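PDB 6MRO: methyl transferase from Methanosarcina acetivorans from Methanosarcina acetivorans, which probably transfers methyl groups from S-adenosylmethionine, binding the product S-adenosylhomocysteine in a Rossmann-like domain and two calcium ions at a separate site. Local coordinates for residues Arg43-Ile48 / Ile75-Lys80. The protein carries 1 engineered substitution. Numbering follows the deposited sequence.
Sequences RGENAI and IERHVK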
loop_
_atom_site.group_PDB
_atom_site.type_symbol
_atom_site.label_atom_id
_atom_site.label_comp_id
_atom_site.label_asym_id
_atom_site.label_seq_id
_atom_site.Cartn_x
_atom_site.Cartn_y
_atom_site.Cartn_z
ATOM N N ARG A 43 -4.607 -5.591 -8.151
ATOM C CA ARG A 43 -5.067 -5.380 -9.522
ATOM C C ARG A 43 -5.007 -3.917 -9.960
ATOM O O ARG A 43 -5.650 -3.557 -10.957
ATOM C CB ARG A 43 -6.482 -5.942 -9.688
ATOM C CG ARG A 43 -6.460 -7.435 -9.861
ATOM C CD ARG A 43 -7.845 -8.068 -9.851
ATOM N NE ARG A 43 -7.765 -9.443 -10.334
ATOM C CZ ARG A 43 -8.448 -10.458 -9.816
ATOM N NH1 ARG A 43 -8.322 -11.681 -10.339
ATOM N NH2 ARG A 43 -9.203 -10.269 -8.729
ATOM N N GLY A 44 -4.273 -3.068 -9.225
ATOM C CA GLY A 44 -3.713 -1.846 -9.781
ATOM C C GLY A 44 -4.538 -0.574 -9.730
ATOM O O GLY A 44 -4.125 0.419 -10.342
ATOM N N GLU A 45 -5.665 -0.546 -9.005
ATOM C CA GLU A 45 -6.503 0.658 -9.006
ATOM C C GLU A 45 -5.758 1.877 -8.454
ATOM O O GLU A 45 -5.745 2.947 -9.079
ATOM C CB GLU A 45 -7.798 0.422 -8.224
ATOM C CG GLU A 45 -8.712 -0.569 -8.882
ATOM C CD GLU A 45 -9.400 -0.011 -10.121
ATOM O OE1 GLU A 45 -9.887 -0.834 -10.919
ATOM O OE2 GLU A 45 -9.466 1.227 -10.295
ATOM N N ASN A 46 -5.115 1.738 -7.295
ATOM C CA ASN A 46 -4.424 2.894 -6.726
ATOM C C ASN A 46 -3.240 3.302 -7.591
ATOM O O ASN A 46 -2.961 4.496 -7.754
ATOM C CB ASN A 46 -3.955 2.595 -5.307
ATOM C CG ASN A 46 -5.107 2.469 -4.329
ATOM O OD1 ASN A 46 -6.072 3.229 -4.409
ATOM N ND2 ASN A 46 -4.983 1.553 -3.364
ATOM N N ALA A 47 -2.534 2.319 -8.150
ATOM C CA ALA A 47 -1.356 2.621 -8.958
ATOM C C ALA A 47 -1.746 3.380 -10.214
ATOM O O ALA A 47 -1.092 4.361 -10.585
ATOM C CB ALA A 47 -0.630 1.321 -9.317
ATOM N N ILE A 48 -2.836 2.959 -10.860
ATOM C CA ILE A 48 -3.308 3.651 -12.052
ATOM C C ILE A 48 -3.743 5.066 -11.701
ATOM O O ILE A 48 -3.493 6.016 -12.448
ATOM C CB ILE A 48 -4.440 2.837 -12.714
ATOM C CG1 ILE A 48 -3.860 1.556 -13.333
ATOM C CG2 ILE A 48 -5.151 3.669 -13.769
ATOM C CD1 ILE A 48 -4.907 0.539 -13.775
ATOM N N ILE A 75 -3.473 -0.959 -19.697
ATOM C CA ILE A 75 -3.532 -0.916 -21.156
ATOM C C ILE A 75 -4.909 -0.443 -21.610
ATOM O O ILE A 75 -5.032 0.436 -22.472
ATOM C CB ILE A 75 -3.181 -2.296 -21.739
ATOM C CG1 ILE A 75 -1.680 -2.565 -21.586
ATOM C CG2 ILE A 75 -3.608 -2.396 -23.206
ATOM C CD1 ILE A 75 -1.326 -4.034 -21.542
ATOM N N GLU A 76 -5.963 -1.000 -21.009
ATOM C CA GLU A 76 -7.322 -0.592 -21.346
ATOM C C GLU A 76 -7.536 0.895 -21.102
ATOM O O GLU A 76 -8.173 1.579 -21.910
ATOM C CB GLU A 76 -8.333 -1.412 -20.539
ATOM C CG GLU A 76 -9.720 -1.431 -21.146
ATOM C CD GLU A 76 -9.736 -1.998 -22.560
ATOM O OE1 GLU A 76 -9.759 -1.204 -23.523
ATOM O OE2 GLU A 76 -9.739 -3.238 -22.708
ATOM N N ARG A 77 -7.001 1.417 -20.003
ATOM C CA ARG A 77 -7.235 2.803 -19.625
ATOM C C ARG A 77 -6.155 3.752 -20.133
ATOM O O ARG A 77 -6.112 4.908 -19.693
ATOM C CB ARG A 77 -7.369 2.905 -18.110
ATOM C CG ARG A 77 -8.501 2.048 -17.592
ATOM C CD ARG A 77 -8.411 1.830 -16.104
ATOM N NE ARG A 77 -9.511 0.999 -15.624
ATOM C CZ ARG A 77 -9.743 0.732 -14.341
ATOM N NH1 ARG A 77 -8.947 1.226 -13.402
ATOM N NH2 ARG A 77 -10.767 -0.037 -13.999
ATOM N N HIS A 78 -5.291 3.288 -21.039
ATOM C CA HIS A 78 -4.317 4.137 -21.729
ATOM C C HIS A 78 -3.401 4.853 -20.743
ATOM O O HIS A 78 -3.159 6.057 -20.839
ATOM C CB HIS A 78 -5.021 5.131 -22.654
ATOM C CG HIS A 78 -6.090 4.502 -23.490
ATOM N ND1 HIS A 78 -5.810 3.749 -24.610
ATOM C CD2 HIS A 78 -7.437 4.481 -23.349
ATOM C CE1 HIS A 78 -6.940 3.306 -25.134
ATOM N NE2 HIS A 78 -7.942 3.735 -24.387
ATOM N N VAL A 79 -2.853 4.101 -19.825
ATOM C CA VAL A 79 -1.982 4.651 -18.832
ATOM C C VAL A 79 -0.733 3.800 -18.739
ATOM O O VAL A 79 -0.785 2.640 -18.873
ATOM C CB VAL A 79 -2.714 4.688 -17.474
ATOM C CG1 VAL A 79 -1.791 5.145 -16.397
ATOM C CG2 VAL A 79 -3.922 5.555 -17.517
ATOM N N LYS A 80 0.402 4.415 -18.498
ATOM C CA LYS A 80 1.622 3.699 -18.401
ATOM C C LYS A 80 1.974 3.467 -16.960
ATOM O O LYS A 80 2.049 4.387 -16.216
ATOM C CB LYS A 80 2.763 4.506 -19.000
ATOM C CG LYS A 80 2.630 4.845 -20.462
ATOM C CD LYS A 80 2.636 3.620 -21.371
ATOM C CE LYS A 80 2.576 3.924 -22.851
ATOM N NZ LYS A 80 2.563 2.650 -23.622
HETATM O O HOH W 1 -12.037 -1.691 -12.305
#
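The carboxylate of E45, in the first turn of helix 45-51, sits at the edge of the guanidinium of R77, just past helix 64-76, the two side chains crossing at about a right angle: a worked example of a salt bridge that is bidentate yet uneven. R77 NH1 gives the straightest bond, to E45 OE2 at 3.2 Å and 163°; OE2 lies close to the guanidinium plane, while NH1 approaches it from above the carboxylate plane. The two planes are 56° apart, and the bonds from R77 NH1 and NH2 to E45 OE1 are weak, the latter 3.3 Å long. A water donates to E45 OE1 at 2.7 Å and weakly accepts from R77 NH2, bridging the two groups at the guanidinium edge. R77 spans the distance because its chain is extended from CG to NE, whereas E45 folds at chi2 (-73°). I48 CD1 approaches the guanidinium obliquely, 4.1 Å from R77 NH1, and I48 CG2 meets V79 CG2 at 4.4 Å. Farther out, H78 is the C' residue of the Schellman motif ending helix 64-76. The contact ties that end to a helix whose N-cap, G44, fits a Rossmann-type GxGxxA pattern and whose N46 touches S-adenosylhomocysteine. K73 also salt-bridges E45 OE1; one carboxylate thus serves two cations and a water, which would probably favour its charged form.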